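Local coordinates for protein methyltransferase (Thermus thermophilus, PDB 1WS6) that probably transfers methyl groups from S-adenosylmethionine to a substrate not yet established, at residues R36-R41 against G140-L145; P40-F45 against E62-V67; V55-A60 against R84-G89; G108-V113 against S134-A139. One frame throughout, in Å; residues are numbered along the deposited sequence.

Contact 1. Residues R36-R41 against G140-L145; sequences RLRYPR and GGLYVL
Tyr39 reaches across to the start of strand 141-148 and gives its hydroxyl proton to a backbone carbonyl: OH lies 2.7 Å from Gly140 O, in the plane of that carbonyl and on a lone pair. With CG anti to its own carbonyl carbon (chi1 -62°), the ring extends toward the strand, and Gly140 O sits at its edge. A tyrosine suits this place because a rigid ring spans the gap while its hydroxyl satisfies a peptide oxygen at a corner of the chain. A water joins the same oxygen, 3.3 Å from Gly140 O, and also meets Arg38 NE through a weak bond.

The apolar part is small. Leu142 brings CG to 3.5 Å from Tyr39 OH, and its CD1 lies 4.2 Å from Tyr39 CE2, at the ring edge. Arg38 holds an extended chain whose CG packs over one face of the Tyr39 ring, and Leu142 lies over a face of its guanidinium. The Arg38 charge is balanced by a salt bridge to Glu170, and Tyr34 OH bonds to NH1.

Gly140, with phi 92°, adopts a conformation in which a CB would collide with the preceding carbonyl oxygen. Gly140 and Gly141 together face Val171, forming a G1 beta bulge where strand 141-148 begins beside strand 164-170, and the end of helix 25-38 is pinned to this bulge.

Contact 2. Residues P40-F45 against E62-V67; sequences PRRGRF and EGWEAV
Strands 44-48 and 65-69 run parallel here, bridged at Arg44 with Glu65 and Phe45 with Ala66, and the ladder is carried by Glu65 N to Gly43 O (3.0 Å), Phe45 N to Glu65 O (2.9 Å) and Val67 N to Phe45 O (2.8 Å). Ahead of the strands, Trp64 lies between two side chains. Arg42 CD stands over one face, 3.5 Å from the centroid of the five-membered ring in a CH-pi contact, while Phe45 approaches the opposite face with its edge, the planes 67° apart. A bend at chi2 (-64°) lets Arg42 cross the indole and direct NE to Glu62 O, 2.7 Å away and near the guanidinium plane. Were Trp64 reduced to an alanine, a gap would probably open between Arg42 and Phe45, letting the arginine chain shift from its carbonyl partner. Helix 54-61 connects the two strands in a beta-alpha-beta crossover, and Gly63, at positive phi, is the C-prime residue of the Schellman motif closing that helix. On the sheet face that carries Arg44 and Glu65, Glu65 OE2 makes a long salt bridge, 3.7 Å, with Arg44 NH1. Closer polar partners of Arg44 lie in and just before strand 111-116: Arg110 O and Glu109 in the loop, and Phe111 in a cation-pi contact.

Contact 3. Residues V55-A60 against R84-G89; sequences VGLEAA and RRTGLG
Leu88 sets CG anti to its carbonyl carbon (chi1 -69°) and continues with an extended chi2 (-178°), which carries CD1 onto the side of helix 54-61. There the methyl lies 3.8 Å from Ala60 CB and 3.3 Å from Leu57 O, so one branch of one leucine makes the closest approaches of the contact. Ala60 suits the spot because its single methyl lets the chain after helix 73-86 come near. Beside this pair Leu57 CD2 meets Thr86 OG1 at 4.4 Å, a loose van der Waals touch. The hydroxyl of Thr86 is engaged within its own helix, by Asn82 O and Val83 O, so a polar residue can stand next to a leucine. No hydrogen bond crosses between the segments; the join is apolar, and Leu14 of strand 13-14 touches both Leu57 and Thr86.

What delivers Leu88 is the end of its helix: Gly87, at phi 63°, is the C-prime residue of a Schellman motif, in which Leu88 N returns to Val83 O. The motif ends helix 73-86 and turns the chain so that Leu88 packs on helix 54-61, joining two successive helices of the Rossmann-like domain.

Contact 4. Residues G108-V113 against S134-A139; sequences GERFTV and SGLVEA
The guanidinium of Arg110 has Gly135 O over one face, 3.7 Å above the plane and offset toward the rim, which is packing of the flat group upon a peptide oxygen. The Phe111 ring has Leu136 O near its plane at the edge, and Leu136 CB lies 4.3 Å from Phe111 CD2; Arg44 makes a cation-pi contact with the same ring. The carboxylate of Glu138 is met from above its plane: Thr112 OG1 donates to Glu138 OE1 over 2.8 Å.

Glu138 gets there by placing CG between its backbone N and carbonyl carbon (chi1 74°), after which the extended chain runs past Phe111 O to the threonine. A threonine offers a donor on a short, branched stem, and a glutamate has the length to find it. With an alanine at the site of Glu138, Thr112 OG1 would probably lose this acceptor and the hydroxyl would be less firmly fixed in rotation.

Between the backbones lies a short parallel ladder, centred on the bridge of Phe111 with Val137. Phe111 N bonds to Leu136 O at 3.0 Å, and Glu138 N to Phe111 O at 2.9 Å with an N-H...O angle of 159°. Val137 CG1 rests 3.5 Å from Thr112 O. Ser134 OG accepts from Leu136 N in an ST turn at the end of helix 126-134, where Gly135 takes positive phi.

Leu136 packs on Leu101 and Ala104 of helix 97-106, strand 44-48 flanks strand 111-116, and Tyr143 OH, of strand 141-148, is hydrogen-bonded to Val137 N.

Overall arrangement
Three of the contacts gather at one end of the central sheet. Contacts 1 and 2, about 9 Å apart between centres, share Pro40 and Arg41 and are tied by a salt bridge from Arg36 NH2 to Glu62 OE1 (3.1 Å). Contact 4 adjoins both through strand 111-116: Thr112 O lies 2.9 Å from Leu142 N, and Thr112 N lies 2.8 Å from Arg44 O. Contact 3 joins helices and meets contact 2 through Trp64 N and Ala59 O, but stays about 21 Å between centres from contact 4. Gly56, in helix 54-61, fits a glycine-rich GxGxxG-like pattern, which in a Rossmann-like methyltransferase would probably lie by the cofactor site.

Contact 1. Residues R36-R41 against G140-L145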
loop_
_atom_site.group_PDB
_atom_site.type_symbol
_atom_site.label_atom_id
_atom_site.label_comp_id
_atom_site.label_asym_id
_atom_site.label_seq_id
_atom_site.Cartn_x
_atom_site.Cartn_y
_atom_site.Cartn_z
ATOM N N ARG A 36 -4.959 6.040 -11.230
ATOM C CA ARG A 36 -6.105 6.905 -11.483
ATOM C C ARG A 36 -6.506 6.782 -12.957
ATOM O O ARG A 36 -7.660 6.989 -13.324
ATOM C CB ARG A 36 -5.794 8.359 -11.100
ATOM C CG ARG A 36 -4.948 9.145 -12.078
ATOM C CD ARG A 36 -4.795 10.597 -11.593
ATOM N NE ARG A 36 -3.933 10.681 -10.421
ATOM C CZ ARG A 36 -2.606 10.745 -10.482
ATOM N NH1 ARG A 36 -2.000 10.746 -11.660
ATOM N NH2 ARG A 36 -1.883 10.783 -9.373
ATOM N N LEU A 37 -5.548 6.410 -13.796
ATOM C CA LEU A 37 -5.816 6.231 -15.214
ATOM C C LEU A 37 -6.612 4.936 -15.414
ATOM O O LEU A 37 -7.545 4.883 -16.221
ATOM C CB LEU A 37 -4.497 6.160 -15.988
ATOM C CG LEU A 37 -4.524 6.135 -17.519
ATOM C CD1 LEU A 37 -5.086 4.815 -18.032
ATOM C CD2 LEU A 37 -5.354 7.303 -18.015
ATOM N N ARG A 38 -6.249 3.896 -14.665
ATOM C CA ARG A 38 -6.918 2.610 -14.791
ATOM C C ARG A 38 -8.190 2.464 -13.967
ATOM O O ARG A 38 -9.063 1.671 -14.309
ATOM C CB ARG A 38 -5.949 1.475 -14.443
ATOM C CG ARG A 38 -6.602 0.098 -14.435
ATOM C CD ARG A 38 -5.597 -1.040 -14.603
ATOM N NE ARG A 38 -6.269 -2.335 -14.506
ATOM C CZ ARG A 38 -5.716 -3.504 -14.805
ATOM N NH1 ARG A 38 -4.463 -3.565 -15.227
ATOM N NH2 ARG A 38 -6.422 -4.617 -14.682
ATOM N N TYR A 39 -8.299 3.235 -12.893
ATOM C CA TYR A 39 -9.460 3.173 -12.012
ATOM C C TYR A 39 -10.003 4.558 -11.725
ATOM O O TYR A 39 -9.866 5.079 -10.618
ATOM C CB TYR A 39 -9.078 2.499 -10.702
ATOM C CG TYR A 39 -8.625 1.081 -10.880
ATOM C CD1 TYR A 39 -9.519 0.091 -11.275
ATOM C CD2 TYR A 39 -7.306 0.725 -10.659
ATOM C CE1 TYR A 39 -9.111 -1.223 -11.443
ATOM C CE2 TYR A 39 -6.883 -0.588 -10.823
ATOM C CZ TYR A 39 -7.791 -1.559 -11.217
ATOM O OH TYR A 39 -7.372 -2.860 -11.381
ATOM N N PRO A 40 -10.630 5.174 -12.727
ATOM C CA PRO A 40 -11.196 6.514 -12.569
ATOM C C PRO A 40 -12.339 6.531 -11.565
ATOM O O PRO A 40 -12.693 7.576 -11.031
ATOM C CB PRO A 40 -11.642 6.861 -13.982
ATOM C CG PRO A 40 -11.990 5.500 -14.570
ATOM C CD PRO A 40 -10.853 4.653 -14.088
ATOM N N ARG A 41 -12.909 5.366 -11.299
ATOM C CA ARG A 41 -14.012 5.280 -10.355
ATOM C C ARG A 41 -13.458 4.909 -8.988
ATOM O O ARG A 41 -14.203 4.752 -8.022
ATOM C CB ARG A 41 -15.019 4.228 -10.829
ATOM C CG ARG A 41 -16.326 4.225 -10.073
ATOM C CD ARG A 41 -16.992 5.584 -10.144
ATOM N NE ARG A 41 -18.299 5.591 -9.490
ATOM C CZ ARG A 41 -19.050 6.680 -9.340
ATOM N NH1 ARG A 41 -18.622 7.853 -9.797
ATOM N NH2 ARG A 41 -20.232 6.597 -8.738
ATOM N N GLY A 140 -11.165 -7.732 -11.670
ATOM C CA GLY A 140 -10.856 -6.462 -12.296
ATOM C C GLY A 140 -9.851 -5.630 -11.515
ATOM O O GLY A 140 -9.314 -4.661 -12.037
ATOM N N GLY A 141 -9.587 -6.017 -10.272
ATOM C CA GLY A 141 -8.646 -5.277 -9.450
ATOM C C GLY A 141 -7.190 -5.655 -9.632
ATOM O O GLY A 141 -6.840 -6.424 -10.529
ATOM N N LEU A 142 -6.343 -5.117 -8.758
ATOM C CA LEU A 142 -4.906 -5.361 -8.804
ATOM C C LEU A 142 -4.230 -5.658 -7.482
ATOM O O LEU A 142 -4.641 -5.163 -6.435
ATOM C CB LEU A 142 -4.175 -4.151 -9.372
ATOM C CG LEU A 142 -4.042 -3.940 -10.866
ATOM C CD1 LEU A 142 -3.252 -2.662 -11.093
ATOM C CD2 LEU A 142 -3.345 -5.142 -11.498
ATOM N N TYR A 143 -3.182 -6.476 -7.561
ATOM C CA TYR A 143 -2.323 -6.797 -6.428
ATOM C C TYR A 143 -1.018 -6.166 -6.893
ATOM O O TYR A 143 -0.514 -6.494 -7.970
ATOM C CB TYR A 143 -2.089 -8.303 -6.246
ATOM C CG TYR A 143 -3.226 -9.065 -5.603
ATOM C CD1 TYR A 143 -4.152 -9.755 -6.379
ATOM C CD2 TYR A 143 -3.378 -9.091 -4.220
ATOM C CE1 TYR A 143 -5.193 -10.447 -5.800
ATOM C CE2 TYR A 143 -4.424 -9.783 -3.626
ATOM C CZ TYR A 143 -5.327 -10.457 -4.425
ATOM O OH TYR A 143 -6.382 -11.124 -3.857
ATOM N N VAL A 144 -0.491 -5.236 -6.115
ATOM C CA VAL A 144 0.755 -4.589 -6.477
ATOM C C VAL A 144 1.781 -4.923 -5.416
ATOM O O VAL A 144 1.567 -4.673 -4.231
ATOM C CB VAL A 144 0.597 -3.068 -6.555
ATOM C CG1 VAL A 144 1.936 -2.436 -6.913
ATOM C CG2 VAL A 144 -0.474 -2.710 -7.585
ATOM N N LEU A 145 2.904 -5.475 -5.847
ATOM C CA LEU A 145 3.947 -5.871 -4.919
ATOM C C LEU A 145 5.234 -5.076 -5.164
ATOM O O LEU A 145 5.723 -5.029 -6.291
ATOM C CB LEU A 145 4.189 -7.377 -5.093
ATOM C CG LEU A 145 2.885 -8.167 -5.378
ATOM C CD1 LEU A 145 3.181 -9.608 -5.793
ATOM C CD2 LEU A 145 2.000 -8.152 -4.142
HETATM O O HOH W 1 -9.543 -3.053 -14.909
#

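Contact 2. Residues P40-F45 against E62-V67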
loop_
_atom_site.group_PDB
_atom_site.type_symbol
_atom_site.label_atom_id
_atom_site.label_comp_id
_atom_site.label_asym_id
_atom_site.label_seq_id
_atom_site.Cartn_x
_atom_site.Cartn_y
_atom_site.Cartn_z
ATOM N N PRO A 40 -10.630 5.174 -12.727
ATOM C CA PRO A 40 -11.196 6.514 -12.569
ATOM C C PRO A 40 -12.339 6.531 -11.565
ATOM O O PRO A 40 -12.693 7.576 -11.031
ATOM C CB PRO A 40 -11.642 6.861 -13.982
ATOM C CG PRO A 40 -11.990 5.500 -14.570
ATOM C CD PRO A 40 -10.853 4.653 -14.088
ATOM N N ARG A 41 -12.909 5.366 -11.299
ATOM C CA ARG A 41 -14.012 5.280 -10.355
ATOM C C ARG A 41 -13.458 4.909 -8.988
ATOM O O ARG A 41 -14.203 4.752 -8.022
ATOM C CB ARG A 41 -15.019 4.228 -10.829
ATOM C CG ARG A 41 -16.326 4.225 -10.073
ATOM C CD ARG A 41 -16.992 5.584 -10.144
ATOM N NE ARG A 41 -18.299 5.591 -9.490
ATOM C CZ ARG A 41 -19.050 6.680 -9.340
ATOM N NH1 ARG A 41 -18.622 7.853 -9.797
ATOM N NH2 ARG A 41 -20.232 6.597 -8.738
ATOM N N ARG A 42 -12.138 4.766 -8.921
ATOM C CA ARG A 42 -11.454 4.428 -7.678
ATOM C C ARG A 42 -11.953 3.137 -7.067
ATOM O O ARG A 42 -12.119 2.134 -7.755
ATOM C CB ARG A 42 -11.611 5.560 -6.657
ATOM C CG ARG A 42 -11.012 6.890 -7.101
ATOM C CD ARG A 42 -9.489 6.818 -7.273
ATOM N NE ARG A 42 -8.948 8.106 -7.697
ATOM C CZ ARG A 42 -8.958 8.556 -8.952
ATOM N NH1 ARG A 42 -9.471 7.814 -9.926
ATOM N NH2 ARG A 42 -8.489 9.765 -9.232
ATOM N N GLY A 43 -12.188 3.171 -5.762
ATOM C CA GLY A 43 -12.650 1.992 -5.051
ATOM C C GLY A 43 -11.917 1.846 -3.729
ATOM O O GLY A 43 -11.379 2.822 -3.205
ATOM N N ARG A 44 -11.893 0.636 -3.182
ATOM C CA ARG A 44 -11.211 0.402 -1.919
ATOM C C ARG A 44 -9.754 -0.023 -2.137
ATOM O O ARG A 44 -9.457 -0.876 -2.976
ATOM C CB ARG A 44 -11.966 -0.646 -1.103
ATOM C CG ARG A 44 -13.379 -0.215 -0.719
ATOM C CD ARG A 44 -13.663 -0.533 0.749
ATOM N NE ARG A 44 -13.368 -1.931 1.024
ATOM C CZ ARG A 44 -13.175 -2.446 2.229
ATOM N NH1 ARG A 44 -13.247 -1.682 3.312
ATOM N NH2 ARG A 44 -12.883 -3.732 2.341
ATOM N N PHE A 45 -8.860 0.590 -1.359
ATOM C CA PHE A 45 -7.420 0.362 -1.432
ATOM C C PHE A 45 -6.932 -0.259 -0.122
ATOM O O PHE A 45 -7.215 0.251 0.953
ATOM C CB PHE A 45 -6.734 1.714 -1.699
ATOM C CG PHE A 45 -5.261 1.621 -2.017
ATOM C CD1 PHE A 45 -4.320 1.504 -1.010
ATOM C CD2 PHE A 45 -4.822 1.681 -3.327
ATOM C CE1 PHE A 45 -2.977 1.455 -1.304
ATOM C CE2 PHE A 45 -3.477 1.633 -3.635
ATOM C CZ PHE A 45 -2.554 1.521 -2.624
ATOM N N GLU A 62 -6.235 10.597 -2.810
ATOM C CA GLU A 62 -6.666 10.591 -4.192
ATOM C C GLU A 62 -8.054 10.035 -4.428
ATOM O O GLU A 62 -8.414 9.722 -5.556
ATOM C CB GLU A 62 -5.629 9.874 -5.063
ATOM C CG GLU A 62 -4.380 10.725 -5.271
ATOM C CD GLU A 62 -3.347 10.088 -6.180
ATOM O OE1 GLU A 62 -3.717 9.537 -7.243
ATOM O OE2 GLU A 62 -2.150 10.162 -5.832
ATOM N N GLY A 63 -8.836 9.928 -3.360
ATOM C CA GLY A 63 -10.197 9.447 -3.499
ATOM C C GLY A 63 -10.477 7.980 -3.243
ATOM O O GLY A 63 -11.609 7.534 -3.430
ATOM N N TRP A 64 -9.471 7.218 -2.834
ATOM C CA TRP A 64 -9.678 5.802 -2.540
ATOM C C TRP A 64 -10.168 5.649 -1.112
ATOM O O TRP A 64 -9.924 6.516 -0.276
ATOM C CB TRP A 64 -8.375 5.019 -2.663
ATOM C CG TRP A 64 -7.849 4.931 -4.038
ATOM C CD1 TRP A 64 -7.094 5.857 -4.693
ATOM C CD2 TRP A 64 -8.082 3.870 -4.960
ATOM N NE1 TRP A 64 -6.840 5.433 -5.980
ATOM C CE2 TRP A 64 -7.442 4.215 -6.165
ATOM C CE3 TRP A 64 -8.776 2.663 -4.887
ATOM C CZ2 TRP A 64 -7.479 3.394 -7.285
ATOM C CZ3 TRP A 64 -8.812 1.853 -5.996
ATOM C CH2 TRP A 64 -8.170 2.219 -7.181
ATOM N N GLU A 65 -10.868 4.553 -0.843
ATOM C CA GLU A 65 -11.339 4.249 0.507
ATOM C C GLU A 65 -10.200 3.352 1.006
ATOM O O GLU A 65 -10.166 2.150 0.731
ATOM C CB GLU A 65 -12.657 3.469 0.459
ATOM C CG GLU A 65 -13.370 3.392 1.804
ATOM C CD GLU A 65 -14.576 2.456 1.794
ATOM O OE1 GLU A 65 -15.371 2.518 0.827
ATOM O OE2 GLU A 65 -14.728 1.671 2.760
ATOM N N ALA A 66 -9.259 3.945 1.725
ATOM C CA ALA A 66 -8.087 3.216 2.175
ATOM C C ALA A 66 -8.139 2.524 3.524
ATOM O O ALA A 66 -8.660 3.048 4.497
ATOM C CB ALA A 66 -6.877 4.143 2.128
ATOM N N VAL A 67 -7.564 1.332 3.560
ATOM C CA VAL A 67 -7.475 0.541 4.773
ATOM C C VAL A 67 -5.998 0.246 4.964
ATOM O O VAL A 67 -5.385 -0.379 4.121
ATOM C CB VAL A 67 -8.239 -0.783 4.645
ATOM C CG1 VAL A 67 -7.922 -1.685 5.828
ATOM C CG2 VAL A 67 -9.721 -0.503 4.593
HETATM O O HOH W 2 -13.494 5.203 -3.679
HETATM O O HOH W 3 -13.314 0.831 4.777
#

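Contact 3. Residues V55-A60 against R84-G89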
loop_
_atom_site.group_PDB
_atom_site.type_symbol
_atom_site.label_atom_id
_atom_site.label_comp_id
_atom_site.label_asym_id
_atom_site.label_seq_id
_atom_site.Cartn_x
_atom_site.Cartn_y
_atom_site.Cartn_z
ATOM N N VAL A 55 2.077 5.325 1.195
ATOM C CA VAL A 55 1.268 4.858 0.081
ATOM C C VAL A 55 -0.233 4.827 0.372
ATOM O O VAL A 55 -1.033 5.293 -0.439
ATOM C CB VAL A 55 1.765 3.466 -0.411
ATOM C CG1 VAL A 55 1.726 2.456 0.736
ATOM C CG2 VAL A 55 0.917 2.997 -1.589
ATOM N N GLY A 56 -0.620 4.303 1.528
ATOM C CA GLY A 56 -2.033 4.250 1.864
ATOM C C GLY A 56 -2.688 5.626 1.999
ATOM O O GLY A 56 -3.863 5.803 1.658
ATOM N N LEU A 57 -1.947 6.601 2.518
ATOM C CA LEU A 57 -2.498 7.940 2.671
ATOM C C LEU A 57 -2.583 8.632 1.313
ATOM O O LEU A 57 -3.448 9.488 1.087
ATOM C CB LEU A 57 -1.646 8.764 3.636
ATOM C CG LEU A 57 -1.768 8.317 5.097
ATOM C CD1 LEU A 57 -0.864 9.163 5.994
ATOM C CD2 LEU A 57 -3.224 8.451 5.536
ATOM N N GLU A 58 -1.678 8.257 0.410
ATOM C CA GLU A 58 -1.676 8.831 -0.924
ATOM C C GLU A 58 -2.968 8.381 -1.600
ATOM O O GLU A 58 -3.638 9.164 -2.267
ATOM C CB GLU A 58 -0.466 8.336 -1.712
ATOM C CG GLU A 58 -0.371 8.874 -3.133
ATOM C CD GLU A 58 -0.029 10.357 -3.187
ATOM O OE1 GLU A 58 0.831 10.804 -2.398
ATOM O OE2 GLU A 58 -0.609 11.072 -4.030
ATOM N N ALA A 59 -3.319 7.114 -1.417
ATOM C CA ALA A 59 -4.544 6.582 -2.003
ATOM C C ALA A 59 -5.747 7.334 -1.434
ATOM O O ALA A 59 -6.641 7.743 -2.175
ATOM C CB ALA A 59 -4.674 5.080 -1.705
ATOM N N ALA A 60 -5.760 7.516 -0.118
ATOM C CA ALA A 60 -6.856 8.216 0.531
ATOM C C ALA A 60 -6.976 9.618 -0.026
ATOM O O ALA A 60 -8.069 10.080 -0.341
ATOM C CB ALA A 60 -6.627 8.272 2.023
ATOM N N ARG A 84 -4.118 12.538 10.838
ATOM C CA ARG A 84 -4.536 13.824 11.381
ATOM C C ARG A 84 -3.983 14.985 10.561
ATOM O O ARG A 84 -4.742 15.845 10.116
ATOM C CB ARG A 84 -4.065 13.967 12.828
ATOM C CG ARG A 84 -4.962 13.287 13.840
ATOM C CD ARG A 84 -6.079 14.211 14.325
ATOM N NE ARG A 84 -5.678 14.973 15.507
ATOM C CZ ARG A 84 -6.500 15.727 16.236
ATOM N NH1 ARG A 84 -7.782 15.830 15.904
ATOM N NH2 ARG A 84 -6.042 16.368 17.305
ATOM N N ARG A 85 -2.667 15.014 10.361
ATOM C CA ARG A 85 -2.047 16.091 9.595
ATOM C C ARG A 85 -2.688 16.230 8.220
ATOM O O ARG A 85 -2.931 17.338 7.753
ATOM C CB ARG A 85 -0.550 15.848 9.404
ATOM C CG ARG A 85 0.263 15.742 10.676
ATOM C CD ARG A 85 1.742 15.410 10.388
ATOM N NE ARG A 85 2.557 16.583 10.055
ATOM C CZ ARG A 85 2.438 17.297 8.936
ATOM N NH1 ARG A 85 1.533 16.968 8.027
ATOM N NH2 ARG A 85 3.227 18.342 8.721
ATOM N N THR A 86 -2.966 15.106 7.573
ATOM C CA THR A 86 -3.548 15.140 6.244
ATOM C C THR A 86 -5.050 15.386 6.280
ATOM O O THR A 86 -5.649 15.783 5.281
ATOM C CB THR A 86 -3.265 13.826 5.482
ATOM O OG1 THR A 86 -4.033 12.759 6.050
ATOM C CG2 THR A 86 -1.783 13.475 5.568
ATOM N N GLY A 87 -5.654 15.162 7.440
ATOM C CA GLY A 87 -7.081 15.377 7.561
ATOM C C GLY A 87 -7.844 14.436 6.656
ATOM O O GLY A 87 -8.957 14.720 6.232
ATOM N N LEU A 88 -7.236 13.302 6.355
ATOM C CA LEU A 88 -7.873 12.320 5.504
ATOM C C LEU A 88 -8.616 11.288 6.341
ATOM O O LEU A 88 -8.299 11.072 7.520
ATOM C CB LEU A 88 -6.827 11.622 4.630
ATOM C CG LEU A 88 -6.202 12.509 3.555
ATOM C CD1 LEU A 88 -5.231 11.698 2.718
ATOM C CD2 LEU A 88 -7.302 13.083 2.679
ATOM N N GLY A 89 -9.619 10.673 5.726
ATOM C CA GLY A 89 -10.385 9.648 6.398
ATOM C C GLY A 89 -9.815 8.318 5.943
ATOM O O GLY A 89 -9.840 7.995 4.759
#

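Contact 4. Residues G108-V113 against S134-A139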
loop_
_atom_site.group_PDB
_atom_site.type_symbol
_atom_site.label_atom_id
_atom_site.label_comp_id
_atom_site.label_asym_id
_atom_site.label_seq_id
_atom_site.Cartn_x
_atom_site.Cartn_y
_atom_site.Cartn_z
ATOM N N GLY A 108 -15.856 -10.879 4.654
ATOM C CA GLY A 108 -16.294 -10.608 3.296
ATOM C C GLY A 108 -15.744 -9.287 2.783
ATOM O O GLY A 108 -16.356 -8.626 1.942
ATOM N N GLU A 109 -14.583 -8.896 3.298
ATOM C CA GLU A 109 -13.949 -7.653 2.881
ATOM C C GLU A 109 -13.396 -7.778 1.466
ATOM O O GLU A 109 -12.835 -8.816 1.091
ATOM C CB GLU A 109 -12.803 -7.302 3.833
ATOM C CG GLU A 109 -13.247 -6.999 5.242
ATOM C CD GLU A 109 -13.841 -5.618 5.364
ATOM O OE1 GLU A 109 -14.492 -5.164 4.400
ATOM O OE2 GLU A 109 -13.667 -4.992 6.429
ATOM N N ARG A 110 -13.565 -6.720 0.680
ATOM C CA ARG A 110 -13.050 -6.707 -0.678
ATOM C C ARG A 110 -12.508 -5.350 -1.098
ATOM O O ARG A 110 -12.984 -4.301 -0.653
ATOM C CB ARG A 110 -14.107 -7.219 -1.657
ATOM C CG ARG A 110 -13.816 -8.653 -2.050
ATOM C CD ARG A 110 -15.053 -9.501 -2.054
ATOM N NE ARG A 110 -14.739 -10.932 -2.078
ATOM C CZ ARG A 110 -14.116 -11.584 -1.098
ATOM N NH1 ARG A 110 -13.726 -10.940 -0.004
ATOM N NH2 ARG A 110 -13.908 -12.889 -1.203
ATOM N N PHE A 111 -11.491 -5.388 -1.950
ATOM C CA PHE A 111 -10.827 -4.181 -2.413
ATOM C C PHE A 111 -10.557 -4.218 -3.899
ATOM O O PHE A 111 -10.504 -5.287 -4.514
ATOM C CB PHE A 111 -9.487 -4.024 -1.699
ATOM C CG PHE A 111 -9.582 -4.099 -0.206
ATOM C CD1 PHE A 111 -9.610 -2.944 0.558
ATOM C CD2 PHE A 111 -9.654 -5.330 0.435
ATOM C CE1 PHE A 111 -9.708 -3.011 1.937
ATOM C CE2 PHE A 111 -9.753 -5.406 1.815
ATOM C CZ PHE A 111 -9.779 -4.245 2.568
ATOM N N THR A 112 -10.359 -3.038 -4.468
ATOM C CA THR A 112 -10.058 -2.920 -5.885
ATOM C C THR A 112 -8.542 -3.027 -6.097
ATOM O O THR A 112 -8.073 -3.547 -7.109
ATOM C CB THR A 112 -10.577 -1.585 -6.408
ATOM O OG1 THR A 112 -11.999 -1.556 -6.239
ATOM C CG2 THR A 112 -10.227 -1.397 -7.874
ATOM N N VAL A 113 -7.783 -2.543 -5.122
ATOM C CA VAL A 113 -6.332 -2.583 -5.190
ATOM C C VAL A 113 -5.728 -2.951 -3.845
ATOM O O VAL A 113 -6.193 -2.501 -2.795
ATOM C CB VAL A 113 -5.744 -1.221 -5.597
ATOM C CG1 VAL A 113 -4.225 -1.289 -5.566
ATOM C CG2 VAL A 113 -6.241 -0.831 -6.972
ATOM N N SER A 134 -5.282 -14.829 -0.297
ATOM C CA SER A 134 -6.398 -14.293 0.479
ATOM C C SER A 134 -7.613 -14.053 -0.401
ATOM O O SER A 134 -8.743 -14.103 0.074
ATOM C CB SER A 134 -6.013 -12.966 1.145
ATOM O OG SER A 134 -6.075 -11.887 0.221
ATOM N N GLY A 135 -7.377 -13.774 -1.680
ATOM C CA GLY A 135 -8.477 -13.519 -2.592
ATOM C C GLY A 135 -9.281 -12.288 -2.212
ATOM O O GLY A 135 -10.476 -12.229 -2.484
ATOM N N LEU A 136 -8.634 -11.296 -1.604
ATOM C CA LEU A 136 -9.334 -10.084 -1.177
ATOM C C LEU A 136 -9.635 -9.038 -2.260
ATOM O O LEU A 136 -10.476 -8.166 -2.054
ATOM C CB LEU A 136 -8.569 -9.417 -0.038
ATOM C CG LEU A 136 -8.396 -10.226 1.254
ATOM C CD1 LEU A 136 -7.575 -9.414 2.243
ATOM C CD2 LEU A 136 -9.775 -10.575 1.845
ATOM N N VAL A 137 -8.961 -9.118 -3.405
ATOM C CA VAL A 137 -9.197 -8.168 -4.493
ATOM C C VAL A 137 -10.276 -8.668 -5.454
ATOM O O VAL A 137 -10.213 -9.781 -5.963
ATOM C CB VAL A 137 -7.912 -7.897 -5.306
ATOM C CG1 VAL A 137 -8.231 -7.001 -6.500
ATOM C CG2 VAL A 137 -6.863 -7.227 -4.421
ATOM N N GLU A 138 -11.266 -7.820 -5.692
ATOM C CA GLU A 138 -12.386 -8.117 -6.571
ATOM C C GLU A 138 -11.929 -8.308 -8.012
ATOM O O GLU A 138 -10.850 -7.850 -8.398
ATOM C CB GLU A 138 -13.373 -6.957 -6.529
ATOM C CG GLU A 138 -12.867 -5.744 -7.275
ATOM C CD GLU A 138 -13.675 -4.492 -7.004
ATOM O OE1 GLU A 138 -13.412 -3.473 -7.682
ATOM O OE2 GLU A 138 -14.558 -4.523 -6.117
ATOM N N ALA A 139 -12.755 -8.983 -8.806
ATOM C CA ALA A 139 -12.437 -9.194 -10.213
ATOM C C ALA A 139 -12.188 -7.825 -10.832
ATOM O O ALA A 139 -12.910 -6.867 -10.548
ATOM C CB ALA A 139 -13.592 -9.877 -10.919
#